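Local coordinates for protein endosialidase (Enterobacteria phage phi92, PDB 4HIZ) that hydrolyses polymers of sialic acid, cleaving their alpha-2,8 and alpha-2,9 linkages, as a trimeric phage enzyme with a sialidase beta-propeller fold, at residues D122-S127 / S531-Y536; Y485-G490 / L517-L522. All coordinates share one frame; numbering follows the deposited sequence.

Contact 1: D122-S127 / S531-Y536; sequences DGQTWS and SRDFKY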
loop_
_atom_site.group_PDB
_atom_site.type_symbol
_atom_site.label_atom_id
_atom_site.label_comp_id
_atom_site.label_asym_id
_atom_site.label_seq_id
_atom_site.Cartn_x
_atom_site.Cartn_y
_atom_site.Cartn_z
ATOM N N ASP A 122 -4.552 4.753 -20.116
ATOM C CA ASP A 122 -4.496 3.839 -21.235
ATOM C C ASP A 122 -4.179 2.405 -20.797
ATOM O O ASP A 122 -3.685 1.610 -21.600
ATOM C CB ASP A 122 -3.549 4.350 -22.343
ATOM C CG ASP A 122 -4.056 5.656 -22.944
ATOM O OD1 ASP A 122 -5.239 5.711 -23.310
ATOM O OD2 ASP A 122 -3.327 6.647 -22.998
ATOM N N GLY A 123 -4.473 2.085 -19.536
ATOM C CA GLY A 123 -4.382 0.704 -19.060
ATOM C C GLY A 123 -3.036 0.389 -18.431
ATOM O O GLY A 123 -2.728 -0.796 -18.223
ATOM N N GLN A 124 -2.225 1.416 -18.150
ATOM C CA GLN A 124 -0.962 1.131 -17.472
ATOM C C GLN A 124 -1.159 0.872 -15.998
ATOM O O GLN A 124 -0.526 -0.037 -15.451
ATOM C CB GLN A 124 -0.008 2.337 -17.634
ATOM C CG GLN A 124 0.370 2.526 -19.082
ATOM C CD GLN A 124 1.383 3.655 -19.234
ATOM O OE1 GLN A 124 2.588 3.428 -19.044
ATOM N NE2 GLN A 124 0.904 4.868 -19.536
ATOM N N THR A 125 -1.991 1.684 -15.339
ATOM C CA THR A 125 -2.248 1.526 -13.907
ATOM C C THR A 125 -3.732 1.623 -13.628
ATOM O O THR A 125 -4.481 2.258 -14.387
ATOM C CB THR A 125 -1.516 2.571 -12.998
ATOM O OG1 THR A 125 -2.082 3.883 -13.171
ATOM C CG2 THR A 125 0.008 2.601 -13.278
ATOM N N TRP A 126 -4.151 0.947 -12.550
ATOM C CA TRP A 126 -5.562 0.687 -12.295
ATOM C C TRP A 126 -5.892 1.012 -10.846
ATOM O O TRP A 126 -5.090 0.746 -9.925
ATOM C CB TRP A 126 -5.884 -0.770 -12.624
ATOM C CG TRP A 126 -5.681 -1.058 -14.071
ATOM C CD1 TRP A 126 -4.490 -1.265 -14.705
ATOM C CD2 TRP A 126 -6.690 -1.133 -15.076
ATOM N NE1 TRP A 126 -4.693 -1.473 -16.049
ATOM C CE2 TRP A 126 -6.036 -1.408 -16.297
ATOM C CE3 TRP A 126 -8.092 -0.994 -15.063
ATOM C CZ2 TRP A 126 -6.717 -1.570 -17.494
ATOM C CZ3 TRP A 126 -8.778 -1.139 -16.261
ATOM C CH2 TRP A 126 -8.090 -1.415 -17.467
ATOM N N SER A 127 -7.065 1.610 -10.660
ATOM C CA SER A 127 -7.530 2.113 -9.378
ATOM C C SER A 127 -7.914 1.003 -8.398
ATOM O O SER A 127 -7.977 -0.197 -8.758
ATOM C CB SER A 127 -8.775 2.974 -9.592
ATOM O OG SER A 127 -9.874 2.159 -10.104
ATOM N N SER A 531 6.163 7.746 -27.276
ATOM C CA SER A 531 5.619 6.878 -26.231
ATOM C C SER A 531 5.018 7.637 -25.046
ATOM O O SER A 531 5.603 8.607 -24.519
ATOM C CB SER A 531 6.715 5.952 -25.704
ATOM O OG SER A 531 6.228 5.151 -24.649
ATOM N N ARG A 532 3.856 7.165 -24.623
ATOM C CA ARG A 532 3.224 7.654 -23.418
ATOM C C ARG A 532 3.550 6.749 -22.224
ATOM O O ARG A 532 3.024 6.961 -21.116
ATOM C CB ARG A 532 1.698 7.683 -23.599
ATOM C CG ARG A 532 1.130 8.925 -24.359
ATOM C CD ARG A 532 1.290 8.738 -25.840
ATOM N NE ARG A 532 0.891 9.896 -26.671
ATOM C CZ ARG A 532 -0.258 9.975 -27.334
ATOM N NH1 ARG A 532 -1.173 9.007 -27.215
ATOM N NH2 ARG A 532 -0.495 11.023 -28.110
ATOM N N ASP A 533 4.373 5.724 -22.435
ATOM C CA ASP A 533 4.511 4.704 -21.399
ATOM C C ASP A 533 5.443 5.172 -20.281
ATOM O O ASP A 533 6.373 5.964 -20.527
ATOM C CB ASP A 533 5.011 3.373 -21.992
ATOM C CG ASP A 533 3.922 2.634 -22.793
ATOM O OD1 ASP A 533 2.721 2.975 -22.721
ATOM O OD2 ASP A 533 4.268 1.639 -23.468
ATOM N N PHE A 534 5.200 4.688 -19.061
ATOM C CA PHE A 534 6.134 4.925 -17.950
ATOM C C PHE A 534 6.279 3.694 -17.104
ATOM O O PHE A 534 5.409 2.812 -17.119
ATOM C CB PHE A 534 5.678 6.141 -17.071
ATOM C CG PHE A 534 4.266 5.999 -16.536
ATOM C CD1 PHE A 534 4.013 5.217 -15.397
ATOM C CD2 PHE A 534 3.181 6.618 -17.192
ATOM C CE1 PHE A 534 2.690 5.039 -14.910
ATOM C CE2 PHE A 534 1.886 6.452 -16.695
ATOM C CZ PHE A 534 1.648 5.675 -15.563
ATOM N N LYS A 535 7.410 3.611 -16.399
ATOM C CA LYS A 535 7.614 2.613 -15.356
ATOM C C LYS A 535 7.010 3.179 -14.074
ATOM O O LYS A 535 7.110 4.378 -13.805
ATOM C CB LYS A 535 9.115 2.430 -15.153
ATOM C CG LYS A 535 9.438 1.250 -14.272
ATOM C CD LYS A 535 10.968 0.990 -14.216
ATOM C CE LYS A 535 11.759 1.808 -15.276
ATOM N NZ LYS A 535 11.607 1.370 -16.703
ATOM N N TYR A 536 6.386 2.346 -13.261
ATOM C CA TYR A 536 5.847 2.892 -12.015
ATOM C C TYR A 536 6.857 2.776 -10.911
ATOM O O TYR A 536 7.261 1.650 -10.561
ATOM C CB TYR A 536 4.597 2.121 -11.649
ATOM C CG TYR A 536 3.819 2.648 -10.476
ATOM C CD1 TYR A 536 2.765 3.550 -10.662
ATOM C CD2 TYR A 536 4.098 2.226 -9.191
ATOM C CE1 TYR A 536 2.012 3.984 -9.581
ATOM C CE2 TYR A 536 3.357 2.665 -8.113
ATOM C CZ TYR A 536 2.295 3.521 -8.321
ATOM O OH TYR A 536 1.545 3.931 -7.252
HETATM O O HOH W 1 -1.697 6.748 -25.441
#
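Q124 meets F534 where an Asp-box of the sialidase propeller touches the segment that follows its last strand. The box, S-x-D-x-G-x-T-W from S119 to W126, forms the turn between strands 113-119 and 130-131. G123 takes a positive phi there, suited to glycine, and its carbonyl weakly accepts the indole N-H of W126.

Polar contacts come first. F534 N donates a hydrogen bond to Q124 OE1 (2.9 Å), nearly straight at 163° and on a lone pair in the amide plane. Q124 NE2 reaches R532 O weakly at 3.4 Å and also bonds to D121 O. A donor facing the amide oxygen and two carbonyls facing its nitrogen thus fix the rotation of a buried group.

Packing on the rings involves the same amide. Its plane is inclined 44° to the F534 ring, with OE1 over one face near the rim and NE2 3.4 Å from CE2. F534 CG sits between its backbone N and carbonyl carbon (chi1 56°), folding the ring toward Q124. The apolar part falls to T125: OG1 turns to D121, while CG2 lies at the F534 ring edge, 4.0 Å from CE1, and touches Y536 CD1 obliquely at 3.9 Å. Beyond, K535 and Y536 pair with a parallel strand of the second subunit.

D122 and R532 do not touch, and each has its own salt bridge: R532 NE with D460 of the second subunit, D122 OD1 with K480. One water, in the guanidinium plane, joins them, accepting from R532 NH1 and donating to D122 OD2, both at 2.9 Å.

Contact 2: Y485-G490 / L517-L522; sequences YYIFGG and LYSYRL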
loop_
_atom_site.group_PDB
_atom_site.type_symbol
_atom_site.label_atom_id
_atom_site.label_comp_id
_atom_site.label_asym_id
_atom_site.label_seq_id
_atom_site.Cartn_x
_atom_site.Cartn_y
_atom_site.Cartn_z
ATOM N N TYR A 485 -8.166 -4.017 -25.487
ATOM C CA TYR A 485 -7.925 -4.630 -24.177
ATOM C C TYR A 485 -8.765 -5.898 -24.044
ATOM O O TYR A 485 -9.993 -5.850 -24.169
ATOM C CB TYR A 485 -8.328 -3.683 -23.046
ATOM C CG TYR A 485 -7.598 -2.354 -23.154
ATOM C CD1 TYR A 485 -8.098 -1.330 -23.976
ATOM C CD2 TYR A 485 -6.415 -2.111 -22.449
ATOM C CE1 TYR A 485 -7.443 -0.114 -24.125
ATOM C CE2 TYR A 485 -5.771 -0.899 -22.580
ATOM C CZ TYR A 485 -6.277 0.080 -23.401
ATOM O OH TYR A 485 -5.597 1.296 -23.538
ATOM N N TYR A 486 -8.090 -7.019 -23.791
ATOM C CA TYR A 486 -8.798 -8.223 -23.336
ATOM C C TYR A 486 -8.554 -8.281 -21.844
ATOM O O TYR A 486 -7.399 -8.436 -21.409
ATOM C CB TYR A 486 -8.252 -9.463 -24.043
ATOM C CG TYR A 486 -8.725 -10.823 -23.485
ATOM C CD1 TYR A 486 -10.063 -11.065 -23.219
ATOM C CD2 TYR A 486 -7.814 -11.857 -23.225
ATOM C CE1 TYR A 486 -10.512 -12.283 -22.771
ATOM C CE2 TYR A 486 -8.233 -13.100 -22.757
ATOM C CZ TYR A 486 -9.594 -13.300 -22.527
ATOM O OH TYR A 486 -10.026 -14.518 -22.058
ATOM N N ILE A 487 -9.611 -8.153 -21.057
ATOM C CA ILE A 487 -9.455 -7.995 -19.612
ATOM C C ILE A 487 -10.147 -9.199 -19.006
ATOM O O ILE A 487 -11.340 -9.456 -19.262
ATOM C CB ILE A 487 -10.087 -6.676 -19.112
ATOM C CG1 ILE A 487 -9.519 -5.516 -19.944
ATOM C CG2 ILE A 487 -9.818 -6.462 -17.588
ATOM C CD1 ILE A 487 -9.964 -4.124 -19.448
ATOM N N PHE A 488 -9.408 -9.952 -18.205
ATOM C CA PHE A 488 -9.837 -11.327 -17.922
ATOM C C PHE A 488 -9.146 -11.869 -16.681
ATOM O O PHE A 488 -8.280 -11.205 -16.111
ATOM C CB PHE A 488 -9.551 -12.239 -19.123
ATOM C CG PHE A 488 -8.076 -12.457 -19.396
ATOM C CD1 PHE A 488 -7.292 -11.431 -19.905
ATOM C CD2 PHE A 488 -7.479 -13.687 -19.131
ATOM C CE1 PHE A 488 -5.929 -11.604 -20.165
ATOM C CE2 PHE A 488 -6.126 -13.885 -19.385
ATOM C CZ PHE A 488 -5.343 -12.838 -19.913
ATOM N N GLY A 489 -9.515 -13.095 -16.279
ATOM C CA GLY A 489 -8.997 -13.649 -15.021
ATOM C C GLY A 489 -7.794 -14.561 -15.141
ATOM O O GLY A 489 -7.572 -15.213 -16.163
ATOM N N GLY A 490 -6.983 -14.546 -14.079
ATOM C CA GLY A 490 -5.939 -15.561 -13.891
ATOM C C GLY A 490 -5.700 -15.772 -12.409
ATOM O O GLY A 490 -6.112 -14.924 -11.601
ATOM N N LEU A 517 -7.459 -9.997 -11.750
ATOM C CA LEU A 517 -7.679 -9.646 -13.161
ATOM C C LEU A 517 -6.403 -9.177 -13.846
ATOM O O LEU A 517 -5.505 -8.621 -13.186
ATOM C CB LEU A 517 -8.741 -8.522 -13.277
ATOM C CG LEU A 517 -10.048 -8.825 -12.570
ATOM C CD1 LEU A 517 -10.982 -7.618 -12.738
ATOM C CD2 LEU A 517 -10.722 -10.093 -13.160
ATOM N N TYR A 518 -6.355 -9.403 -15.148
ATOM C CA TYR A 518 -5.247 -9.029 -16.023
ATOM C C TYR A 518 -5.805 -8.334 -17.254
ATOM O O TYR A 518 -6.966 -8.555 -17.630
ATOM C CB TYR A 518 -4.466 -10.284 -16.476
ATOM C CG TYR A 518 -3.808 -10.993 -15.293
ATOM C CD1 TYR A 518 -4.556 -11.843 -14.456
ATOM C CD2 TYR A 518 -2.461 -10.767 -15.005
ATOM C CE1 TYR A 518 -3.968 -12.465 -13.354
ATOM C CE2 TYR A 518 -1.844 -11.414 -13.908
ATOM C CZ TYR A 518 -2.604 -12.217 -13.082
ATOM O OH TYR A 518 -2.040 -12.838 -11.980
ATOM N N SER A 519 -4.970 -7.496 -17.879
ATOM C CA SER A 519 -5.346 -6.835 -19.131
ATOM C C SER A 519 -4.273 -7.081 -20.188
ATOM O O SER A 519 -3.083 -6.765 -19.961
ATOM C CB SER A 519 -5.470 -5.345 -18.860
ATOM O OG SER A 519 -5.625 -4.621 -20.078
ATOM N N TYR A 520 -4.673 -7.673 -21.315
ATOM C CA TYR A 520 -3.761 -7.830 -22.434
ATOM C C TYR A 520 -4.056 -6.672 -23.376
ATOM O O TYR A 520 -5.175 -6.575 -23.947
ATOM C CB TYR A 520 -4.012 -9.159 -23.147
ATOM C CG TYR A 520 -3.067 -9.410 -24.285
ATOM C CD1 TYR A 520 -1.786 -9.944 -24.059
ATOM C CD2 TYR A 520 -3.440 -9.118 -25.601
ATOM C CE1 TYR A 520 -0.908 -10.182 -25.144
ATOM C CE2 TYR A 520 -2.579 -9.360 -26.668
ATOM C CZ TYR A 520 -1.337 -9.900 -26.447
ATOM O OH TYR A 520 -0.521 -10.134 -27.552
ATOM N N ARG A 521 -3.086 -5.763 -23.520
ATOM C CA ARG A 521 -3.298 -4.531 -24.285
ATOM C C ARG A 521 -2.562 -4.705 -25.619
ATOM O O ARG A 521 -1.325 -4.886 -25.651
ATOM C CB ARG A 521 -2.727 -3.327 -23.528
ATOM C CG ARG A 521 -2.957 -2.026 -24.299
ATOM C CD ARG A 521 -2.401 -0.775 -23.543
ATOM N NE ARG A 521 -0.952 -0.628 -23.669
ATOM C CZ ARG A 521 -0.313 0.494 -23.317
ATOM N NH1 ARG A 521 -0.977 1.487 -22.738
ATOM N NH2 ARG A 521 1.007 0.600 -23.489
ATOM N N LEU A 522 -3.342 -4.676 -26.701
ATOM C CA LEU A 522 -2.879 -5.011 -28.047
ATOM C C LEU A 522 -2.960 -3.796 -28.978
ATOM O O LEU A 522 -4.034 -3.151 -29.120
ATOM C CB LEU A 522 -3.751 -6.154 -28.640
ATOM C CG LEU A 522 -3.428 -6.506 -30.101
ATOM C CD1 LEU A 522 -2.038 -7.123 -30.223
ATOM C CD2 LEU A 522 -4.467 -7.527 -30.626
HETATM O O HOH W 2 -3.810 -13.662 -10.187
#
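The central strand pair of what is probably the blade closing the propeller ring brings Y485-G490 against L517-L522. Strand 71-75, early in the chain, lies beside 516-523 in the same antiparallel sheet, consistent with the velcro closure of propellers.

Two hydrogen-bonded pairs supply the backbone framework. Y486 and Y520 exchange bonds, Y486 N to Y520 O at 3.0 Å and Y520 N to Y486 O at 2.8 Å; F488 and Y518 do likewise. Between them, I487 and S519 form a non-hydrogen-bonded pair, with I487 CA directing its hydrogen at Y518 O over 3.2 Å.

One face of the sheet, bearing Y486, F488, Y518 and Y520, is aromatic. F488 CG lies between its N and carbonyl carbon (chi1 67°), which carries the ring across toward the partner strand: a ring face receives Y518 CB, 4.2 Å from CE1, while CE1 also approaches Y520 CB. The Y518 ring runs beside G490, which has no side chain to obstruct it; CD1 is 3.7 Å from G490 N, and a water lies between Y518 OH and G490 O.

On the other face, the R521 chain runs alongside the Y485 ring in the same direction, ring and guanidinium planes 63° apart. R521 CG and CD are both 3.5 Å from Y485 CE2, and S519 OG stands at the ring edge, in plane. R521 thus spends its methylenes on the tyrosine, which leaves the guanidinium to bond D122 O and form a salt bridge with D533; that carboxylate probably offsets its charge beside a largely buried sheet.

Of the four segments, 122-127 comes first, after strand 113-119; the chain then travels round most of the propeller and returns as strand 483-490. Contact 2 closes a loop of 26 residues with 517-522. Soon after, 531-536 comes back to the Asp-box, so contact 1 closes a 403-residue excursion in which contact 2 is nested. The two touch directly: D122 O probably accepts from both Y485 OH (2.7 Å) and R521 NH1 (2.9 Å), and W126 packs on I487. The turn after strand 113-119, the sheet of strands 483-490 and 516-523, and the chain leading on from it are thereby joined. Between subunits, F534 meets Y518 of the second subunit edge-to-face, coupling contact 1 to a neighbour's contact 2.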